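Local coordinates for uncharacterized RmlC-like cupin (Ralstonia eutropha JMP134, PDB 3EBR), which is of unknown function but belongs to the cupin superfamily, with a ChrR-like cupin domain, and packs as an assembly of four chains, at residues Pro24-Asn27 / Asp28-Val31; Ser100-Ala103 / Glu104-Ile108; Ala129-Asn132 / Trp133-Met137. All blocks are in the same frame, centred on the assembly; numbering follows the deposited sequence.

Contact 1 of 3, residues Pro24-Asn27 / Asp28-Val31; sequences PYSN and DVMV
Ser26 and Val29 carry the turn that leads into strand 30-37. The hydrogen bonds come first. Val29 N donates to Ser26 OG at 3.2 Å and almost straight, with 173° at the hydrogen. Asp28 N reaches the same OG at 3.2 Å, but at 132° this second bond is weak and bent. The serine torsion makes both possible: OG lies opposite its own backbone N and beside the carbonyl carbon (chi1 176°), which swings it forward over the amides that follow. The hydroxyl thus accepts from the N-H groups two and three residues on, the nearer bond, from Asp28 N, being like that of an ST turn.

Van der Waals contact is slight. Val29 CG2 passes 3.7 Å from Ser26 OG, the branch beside the valine N being the one that touches. Further on, the selenium of Met30 sits 3.9 Å from Asn27 O. Beyond the turn, Met53 touches both Ser26 and Val29, while Leu47 of strand 42-49 packs on Val29.

Chemically, one serine oxygen serves as acceptor for two successive backbone donors. The chain turns just before strand 30-37, with the Val29 amide already satisfied locally; Asp28 gets the weaker share.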
ATOM      1  N   PRO A  24       0.387 -27.423   9.928  1.00 45.96           N
ATOM      2  CA  PRO A  24       0.256 -28.882   9.949  1.00 45.87           C
ATOM      3  C   PRO A  24      -0.164 -29.508   8.600  1.00 45.32           C
ATOM      4  O   PRO A  24      -0.505 -30.694   8.569  1.00 45.46           O
ATOM      5  CB  PRO A  24      -0.844 -29.074  11.002  1.00 46.09           C
ATOM      6  CG  PRO A  24      -1.773 -27.925  10.752  1.00 45.76           C
ATOM      7  CD  PRO A  24      -0.924 -26.790  10.199  1.00 47.12           C
ATOM      8  N   TYR A  25      -0.037 -28.772   7.494  1.00 45.02           N
ATOM      9  CA  TYR A  25      -0.488 -29.250   6.182  1.00 45.01           C
ATOM     10  C   TYR A  25       0.530 -30.067   5.421  1.00 44.52           C
ATOM     11  O   TYR A  25       0.165 -31.095   4.853  1.00 45.33           O
ATOM     12  CB  TYR A  25      -0.893 -28.070   5.296  1.00 45.39           C
ATOM     13  CG  TYR A  25      -1.872 -27.128   5.955  1.00 47.30           C
ATOM     14  CD1 TYR A  25      -3.191 -27.528   6.223  1.00 44.00           C
ATOM     15  CD2 TYR A  25      -1.495 -25.824   6.281  1.00 44.06           C
ATOM     16  CE1 TYR A  25      -4.100 -26.646   6.827  1.00 42.94           C
ATOM     17  CE2 TYR A  25      -2.387 -24.950   6.876  1.00 47.36           C
ATOM     18  CZ  TYR A  25      -3.686 -25.358   7.149  1.00 44.77           C
ATOM     19  OH  TYR A  25      -4.546 -24.459   7.732  1.00 46.63           O
ATOM     20  N   SER A  26       1.779 -29.600   5.387  1.00 44.36           N
ATOM     21  CA  SER A  26       2.861 -30.270   4.656  1.00 44.53           C
ATOM     22  C   SER A  26       4.221 -30.194   5.349  1.00 45.74           C
ATOM     23  O   SER A  26       4.576 -29.189   5.964  1.00 46.93           O
ATOM     24  CB  SER A  26       2.985 -29.665   3.255  1.00 44.55           C
ATOM     25  OG  SER A  26       4.074 -30.225   2.534  1.00 44.37           O
ATOM     26  N   ASN A  27       4.970 -31.279   5.200  1.00 46.82           N
ATOM     27  CA  ASN A  27       6.298 -31.448   5.739  1.00 47.34           C
ATOM     28  C   ASN A  27       7.365 -31.213   4.635  1.00 46.49           C
ATOM     29  O   ASN A  27       8.515 -30.916   4.953  1.00 46.36           O
ATOM     30  CB  ASN A  27       6.363 -32.853   6.343  1.00 48.47           C
ATOM     31  CG  ASN A  27       7.392 -32.987   7.435  1.00 53.13           C
ATOM     32  OD1 ASN A  27       8.501 -32.464   7.358  1.00 59.52           O
ATOM     33  ND2 ASN A  27       7.014 -33.710   8.481  1.00 54.73           N
ATOM     34  N   ASP A  28       6.983 -31.322   3.352  1.00 45.79           N
ATOM     35  CA  ASP A  28       7.890 -31.102   2.211  1.00 45.87           C
ATOM     36  C   ASP A  28       8.007 -29.644   1.807  1.00 44.96           C
ATOM     37  O   ASP A  28       9.080 -29.226   1.382  1.00 45.56           O
ATOM     38  CB  ASP A  28       7.448 -31.903   0.988  1.00 46.44           C
ATOM     39  CG  ASP A  28       7.520 -33.390   1.210  1.00 48.01           C
ATOM     40  OD1 ASP A  28       7.475 -33.849   2.374  1.00 50.36           O
ATOM     41  OD2 ASP A  28       7.608 -34.107   0.196  1.00 57.29           O
ATOM     42  N   VAL A  29       6.905 -28.897   1.879  1.00 44.88           N
ATOM     43  CA  VAL A  29       6.913 -27.470   1.553  1.00 44.69           C
ATOM     44  C   VAL A  29       7.490 -26.740   2.755  1.00 44.80           C
ATOM     45  O   VAL A  29       6.914 -26.832   3.845  1.00 45.94           O
ATOM     46  CB  VAL A  29       5.512 -26.918   1.245  1.00 44.76           C
ATOM     47  CG1 VAL A  29       5.576 -25.410   1.021  1.00 41.35           C
ATOM     48  CG2 VAL A  29       4.908 -27.636   0.029  1.00 41.26           C
HETATM   49  N   MSE A  30       8.632 -26.062   2.563  1.00 44.26           N
HETATM   50  CA  MSE A  30       9.312 -25.289   3.614  1.00 42.60           C
HETATM   51  C   MSE A  30       9.026 -23.810   3.407  1.00 41.97           C
HETATM   52  O   MSE A  30       8.805 -23.381   2.280  1.00 41.82           O
HETATM   53  CB  MSE A  30      10.832 -25.476   3.582  1.00 42.71           C
HETATM   54  CG  MSE A  30      11.355 -26.908   3.576  1.00 40.81           C
HETATM   55 SE   MSE A  30      10.955 -27.850   5.203  0.75 41.28          SE
HETATM   56  CE  MSE A  30      12.052 -26.805   6.474  1.00 41.30           C
ATOM     57  N   VAL A  31       9.062 -23.042   4.495  1.00 42.16           N
ATOM     58  CA  VAL A  31       8.838 -21.595   4.489  1.00 42.25           C
ATOM     59  C   VAL A  31       9.857 -20.936   5.418  1.00 43.19           C
ATOM     60  O   VAL A  31      10.294 -21.563   6.376  1.00 44.28           O
ATOM     61  CB  VAL A  31       7.387 -21.238   4.926  1.00 42.31           C
ATOM     62  CG1 VAL A  31       7.092 -21.748   6.341  1.00 40.55           C
ATOM     63  CG2 VAL A  31       7.112 -19.724   4.829  1.00 39.59           C
TER

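Contact 2 of 3, residues Ser100-Ala103 / Glu104-Ile108; sequences SAYA and EGPDI
Tyr102 and Pro106 lie across each other at about a right angle, the phenol reaching over the bend of the loop to the proline at its far end. The hydroxyl does most of the touching: Tyr102 OH donates to Pro106 O at 2.7 Å, and Pro106 CG comes within 3.4 Å of that same OH. The acceptor oxygen sits at the ring edge, near the ring plane, yet the donor lies tilted 32° from the carbonyl plane. The first torsion, with CG between the backbone N and the carbonyl carbon (chi1 44°), sends the ring along the loop. Its CD1 then meets Glu104 O at 3.2 Å and its CE1 meets Gly105 CA at 3.5 Å, both obliquely. Gly105, at phi 153°, holds a backbone conformation that calls for glycine.

Beneath the ring, Ser100 OG donates to Tyr102 O at 2.8 Å, in the carbonyl plane and on a lone pair, and stands 3.7 Å from Ile108 CD1. Ser100 OG is also hydrogen-bonded to Gly52 N, and Ser72 N makes a weak bond with the phenol oxygen. The loop, bridged by Tyr102, connects strands 94-100 and 108-115, which belong to the two facing antiparallel sheets of the cupin beta-sandwich.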
ATOM      1  N   SER A 100       4.379 -27.268  -9.940  1.00 49.38           N
ATOM      2  CA  SER A 100       5.682 -27.381 -10.542  1.00 49.36           C
ATOM      3  C   SER A 100       5.554 -27.517 -12.055  1.00 48.31           C
ATOM      4  O   SER A 100       4.647 -28.194 -12.543  1.00 46.63           O
ATOM      5  CB  SER A 100       6.388 -28.602  -9.970  1.00 49.90           C
ATOM      6  OG  SER A 100       7.694 -28.747 -10.490  1.00 54.13           O
ATOM      7  N   ALA A 101       6.471 -26.871 -12.783  1.00 47.58           N
ATOM      8  CA  ALA A 101       6.504 -26.920 -14.255  1.00 46.12           C
ATOM      9  C   ALA A 101       7.065 -28.232 -14.818  1.00 44.36           C
ATOM     10  O   ALA A 101       7.068 -28.398 -16.030  1.00 43.98           O
ATOM     11  CB  ALA A 101       7.317 -25.742 -14.808  1.00 46.68           C
ATOM     12  N   TYR A 102       7.580 -29.119 -13.958  1.00 43.14           N
ATOM     13  CA  TYR A 102       8.136 -30.409 -14.339  1.00 43.22           C
ATOM     14  C   TYR A 102       7.963 -31.445 -13.224  1.00 42.17           C
ATOM     15  O   TYR A 102       7.948 -31.095 -12.051  1.00 42.64           O
ATOM     16  CB  TYR A 102       9.613 -30.256 -14.738  1.00 44.28           C
ATOM     17  CG  TYR A 102      10.425 -29.369 -13.808  1.00 48.42           C
ATOM     18  CD1 TYR A 102      10.841 -29.818 -12.550  1.00 51.86           C
ATOM     19  CD2 TYR A 102      10.786 -28.069 -14.190  1.00 52.21           C
ATOM     20  CE1 TYR A 102      11.573 -28.992 -11.687  1.00 52.43           C
ATOM     21  CE2 TYR A 102      11.529 -27.241 -13.337  1.00 52.46           C
ATOM     22  CZ  TYR A 102      11.917 -27.706 -12.091  1.00 51.47           C
ATOM     23  OH  TYR A 102      12.647 -26.884 -11.267  1.00 47.81           O
ATOM     24  N   ALA A 103       7.828 -32.713 -13.604  1.00 42.03           N
ATOM     25  CA  ALA A 103       7.676 -33.822 -12.648  1.00 41.55           C
ATOM     26  C   ALA A 103       8.942 -34.105 -11.824  1.00 41.48           C
ATOM     27  O   ALA A 103       8.850 -34.663 -10.731  1.00 42.27           O
ATOM     28  CB  ALA A 103       7.255 -35.087 -13.381  1.00 40.18           C
ATOM     29  N   GLU A 104      10.103 -33.715 -12.346  1.00 40.90           N
ATOM     30  CA  GLU A 104      11.383 -33.934 -11.700  1.00 40.77           C
ATOM     31  C   GLU A 104      12.378 -32.884 -12.163  1.00 40.72           C
ATOM     32  O   GLU A 104      12.391 -32.526 -13.341  1.00 41.05           O
ATOM     33  CB  GLU A 104      11.861 -35.340 -12.041  1.00 40.71           C
ATOM     34  CG  GLU A 104      11.920 -35.640 -13.539  1.00 41.96           C
ATOM     35  CD  GLU A 104      12.099 -37.099 -13.837  1.00 44.50           C
ATOM     36  OE1 GLU A 104      12.643 -37.848 -13.001  1.00 47.70           O
ATOM     37  OE2 GLU A 104      11.684 -37.490 -14.938  1.00 48.21           O
ATOM     38  N   GLY A 105      13.188 -32.383 -11.233  1.00 40.73           N
ATOM     39  CA  GLY A 105      14.177 -31.347 -11.526  1.00 40.92           C
ATOM     40  C   GLY A 105      14.464 -30.534 -10.277  1.00 41.23           C
ATOM     41  O   GLY A 105      14.068 -30.954  -9.186  1.00 40.79           O
ATOM     42  N   PRO A 106      15.145 -29.367 -10.418  1.00 42.15           N
ATOM     43  CA  PRO A 106      15.466 -28.533  -9.242  1.00 42.29           C
ATOM     44  C   PRO A 106      14.263 -28.136  -8.392  1.00 43.42           C
ATOM     45  O   PRO A 106      13.152 -28.006  -8.914  1.00 43.56           O
ATOM     46  CB  PRO A 106      16.117 -27.277  -9.844  1.00 42.22           C
ATOM     47  CG  PRO A 106      16.017 -27.399 -11.308  1.00 43.24           C
ATOM     48  CD  PRO A 106      15.718 -28.801 -11.660  1.00 42.41           C
ATOM     49  N   ASP A 107      14.496 -27.967  -7.091  1.00 44.55           N
ATOM     50  CA  ASP A 107      13.439 -27.583  -6.156  1.00 44.66           C
ATOM     51  C   ASP A 107      13.103 -26.131  -6.427  1.00 43.83           C
ATOM     52  O   ASP A 107      13.976 -25.353  -6.812  1.00 42.76           O
ATOM     53  CB  ASP A 107      13.864 -27.789  -4.699  1.00 45.63           C
ATOM     54  CG  ASP A 107      14.196 -29.250  -4.370  1.00 48.55           C
ATOM     55  OD1 ASP A 107      13.909 -30.167  -5.187  1.00 54.87           O
ATOM     56  OD2 ASP A 107      14.751 -29.476  -3.273  1.00 52.72           O
ATOM     57  N   ILE A 108      11.834 -25.788  -6.240  1.00 44.14           N
ATOM     58  CA  ILE A 108      11.327 -24.452  -6.497  1.00 43.15           C
ATOM     59  C   ILE A 108      11.507 -23.594  -5.258  1.00 43.68           C
ATOM     60  O   ILE A 108      10.943 -23.929  -4.224  1.00 43.71           O
ATOM     61  CB  ILE A 108       9.818 -24.456  -6.904  1.00 42.88           C
ATOM     62  CG1 ILE A 108       9.580 -25.135  -8.262  1.00 41.85           C
ATOM     63  CG2 ILE A 108       9.263 -23.030  -6.991  1.00 40.73           C
ATOM     64  CD1 ILE A 108       9.801 -26.630  -8.341  1.00 36.37           C
TER

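Contact 3 of 3, residues Ala129-Asn132 / Trp133-Met137; sequences AVEN and WKTSM
The carboxamide of Asn132 points its oxygen end at the first turn of helix 133-146: Thr135 N lies 2.8 Å from OD1 and nearly in line with the C=O, at 173°. Across the helix start, the Glu131 carboxylate presents OE1 to Thr135 OG1, 2.7 Å away. The third flat group, the indole of Trp133, carries Lys134 CG on one face, 3.4 Å above the plane and over the ring centre.

Asn132 and Thr135 form a capping box, with Asn132 as N-cap. The return bond is backbone to side chain: Asn132 N donates to Thr135 OG1 at 2.8 Å and nearly straight. Each residue thus answers the other's N-H with a side-chain oxygen. The asparagine CG sits between its backbone N and carbonyl carbon (chi1 57°), which folds OD1 back over the N-H groups of the helix start. The threonine methyl group, CG2, fills in beside Val130 O at 3.6 Å.

The far side of the amide is used too, since Asn132 ND2 bonds to Glu117 OE2. Glu131 OE1 also has a charged partner, Arg139, in a salt bridge that would be expected to favour the ionised form of the glutamate. Lys134 NZ turns to Ser93 O of the second subunit, so this junction of strand 127-131 and helix also borders a subunit interface.

Ser136 completes the turn, both its N and its OG donating to Asn132 O. The amide lies closer to the carbonyl plane; the hydroxyl, 2.7 Å from that oxygen, approaches from 44° out of it. A water donates to that same Ser136 OG and to Glu131 OE1, bridging the two at 2.7 and 2.8 Å.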
ATOM      1  N   ALA A 129      -9.238 -23.773   4.404  1.00 44.26           N
ATOM      2  CA  ALA A 129      -8.169 -23.219   5.232  1.00 43.89           C
ATOM      3  C   ALA A 129      -7.897 -21.780   4.860  1.00 43.48           C
ATOM      4  O   ALA A 129      -8.161 -21.374   3.729  1.00 43.96           O
ATOM      5  CB  ALA A 129      -6.902 -24.035   5.063  1.00 43.85           C
ATOM      6  N   VAL A 130      -7.388 -21.021   5.829  1.00 42.85           N
ATOM      7  CA  VAL A 130      -7.035 -19.622   5.655  1.00 42.15           C
ATOM      8  C   VAL A 130      -5.640 -19.397   6.220  1.00 41.80           C
ATOM      9  O   VAL A 130      -5.358 -19.865   7.322  1.00 42.54           O
ATOM     10  CB  VAL A 130      -7.996 -18.671   6.371  1.00 41.26           C
ATOM     11  CG1 VAL A 130      -7.570 -17.230   6.128  1.00 40.69           C
ATOM     12  CG2 VAL A 130      -9.408 -18.879   5.885  1.00 40.41           C
ATOM     13  N   GLU A 131      -4.771 -18.751   5.443  1.00 40.83           N
ATOM     14  CA  GLU A 131      -3.425 -18.385   5.876  1.00 40.18           C
ATOM     15  C   GLU A 131      -3.336 -16.880   5.835  1.00 39.27           C
ATOM     16  O   GLU A 131      -3.687 -16.266   4.824  1.00 37.25           O
ATOM     17  CB  GLU A 131      -2.319 -19.013   5.033  1.00 40.49           C
ATOM     18  CG  GLU A 131      -2.070 -20.465   5.372  1.00 47.41           C
ATOM     19  CD  GLU A 131      -1.559 -20.650   6.776  1.00 51.15           C
ATOM     20  OE1 GLU A 131      -0.596 -19.949   7.143  1.00 44.80           O
ATOM     21  OE2 GLU A 131      -2.134 -21.495   7.504  1.00 53.49           O
ATOM     22  N   ASN A 132      -2.856 -16.310   6.939  1.00 37.51           N
ATOM     23  CA  ASN A 132      -2.721 -14.886   7.098  1.00 37.81           C
ATOM     24  C   ASN A 132      -1.539 -14.591   7.992  1.00 38.95           C
ATOM     25  O   ASN A 132      -0.798 -15.514   8.340  1.00 39.76           O
ATOM     26  CB  ASN A 132      -4.056 -14.334   7.628  1.00 38.53           C
ATOM     27  CG  ASN A 132      -4.513 -14.964   8.934  1.00 37.16           C
ATOM     28  OD1 ASN A 132      -3.745 -15.549   9.700  1.00 36.90           O
ATOM     29  ND2 ASN A 132      -5.799 -14.826   9.194  1.00 35.36           N
ATOM     30  N   TRP A 133      -1.364 -13.326   8.365  1.00 40.01           N
ATOM     31  CA  TRP A 133      -0.265 -12.938   9.245  1.00 40.18           C
ATOM     32  C   TRP A 133      -0.349 -13.632  10.618  1.00 40.48           C
ATOM     33  O   TRP A 133       0.691 -13.898  11.216  1.00 40.50           O
ATOM     34  CB  TRP A 133      -0.187 -11.399   9.425  1.00 40.32           C
ATOM     35  CG  TRP A 133      -1.214 -10.783  10.307  1.00 37.83           C
ATOM     36  CD1 TRP A 133      -2.381 -10.196   9.930  1.00 40.58           C
ATOM     37  CD2 TRP A 133      -1.153 -10.682  11.734  1.00 37.20           C
ATOM     38  NE1 TRP A 133      -3.057  -9.740  11.034  1.00 39.12           N
ATOM     39  CE2 TRP A 133      -2.326 -10.025  12.157  1.00 39.25           C
ATOM     40  CE3 TRP A 133      -0.216 -11.089  12.698  1.00 38.99           C
ATOM     41  CZ2 TRP A 133      -2.597  -9.768  13.510  1.00 41.79           C
ATOM     42  CZ3 TRP A 133      -0.486 -10.846  14.044  1.00 40.06           C
ATOM     43  CH2 TRP A 133      -1.664 -10.184  14.439  1.00 40.90           C
ATOM     44  N   LYS A 134      -1.576 -13.861  11.122  1.00 40.73           N
ATOM     45  CA  LYS A 134      -1.794 -14.514  12.418  1.00 41.69           C
ATOM     46  C   LYS A 134      -1.335 -15.969  12.376  1.00 41.53           C
ATOM     47  O   LYS A 134      -0.608 -16.401  13.268  1.00 41.55           O
ATOM     48  CB  LYS A 134      -3.260 -14.429  12.870  1.00 41.85           C
ATOM     49  CG  LYS A 134      -3.757 -13.024  13.134  1.00 44.74           C
ATOM     50  CD  LYS A 134      -5.193 -12.998  13.634  1.00 44.65           C
ATOM     51  CE  LYS A 134      -5.563 -11.605  14.145  1.00 49.86           C
ATOM     52  NZ  LYS A 134      -6.968 -11.546  14.645  1.00 51.32           N
ATOM     53  N   THR A 135      -1.748 -16.702  11.337  1.00 40.79           N
ATOM     54  CA  THR A 135      -1.343 -18.110  11.155  1.00 40.72           C
ATOM     55  C   THR A 135       0.176 -18.211  10.875  1.00 41.30           C
ATOM     56  O   THR A 135       0.813 -19.194  11.267  1.00 40.72           O
ATOM     57  CB  THR A 135      -2.125 -18.806  10.028  1.00 40.55           C
ATOM     58  OG1 THR A 135      -1.847 -18.143   8.795  1.00 44.19           O
ATOM     59  CG2 THR A 135      -3.644 -18.792  10.298  1.00 36.75           C
ATOM     60  N   SER A 136       0.729 -17.208  10.175  1.00 41.44           N
ATOM     61  CA  SER A 136       2.167 -17.106   9.886  1.00 41.06           C
ATOM     62  C   SER A 136       2.969 -16.897  11.174  1.00 41.73           C
ATOM     63  O   SER A 136       4.011 -17.537  11.396  1.00 41.56           O
ATOM     64  CB  SER A 136       2.439 -15.934   8.946  1.00 40.52           C
ATOM     65  OG  SER A 136       1.796 -16.100   7.700  1.00 38.88           O
HETATM   66  N   MSE A 137       2.473 -15.985  12.008  1.00 42.36           N
HETATM   67  CA  MSE A 137       3.080 -15.676  13.292  1.00 43.28           C
HETATM   68  C   MSE A 137       2.978 -16.868  14.247  1.00 43.97           C
HETATM   69  O   MSE A 137       3.954 -17.158  14.945  1.00 44.04           O
HETATM   70  CB  MSE A 137       2.411 -14.431  13.909  1.00 44.05           C
HETATM   71  CG  MSE A 137       3.019 -13.917  15.207  1.00 44.42           C
HETATM   72 SE   MSE A 137       4.829 -13.265  14.964  0.75 44.46          SE
HETATM   73  CE  MSE A 137       4.409 -11.528  14.062  1.00 45.88           C
TER
HETATM   74  O   HOH W   1       1.784 -18.555   6.482  1.00 50.96           O

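Contacts 1 and 3 meet directly although far apart in sequence: Tyr25 lays CE2 against Glu131 OE2 at 3.5 Å and OH against Ala129 CB at 3.6 Å, so the loop before strand 30-37 packs on strand 127-131. Their centres are 14 Å apart. Contact 2 stands alone at the surface, with nearest atoms about 7 Å from contact 1 and about 17 Å from contact 3, on the opposite side of the chain centre from the latter. Side chains of all three, Ser26, Ile108 and Ser136, come within about 4 Å of bound PEG, a likely carry-over from crystallisation that may nevertheless mark a cleft.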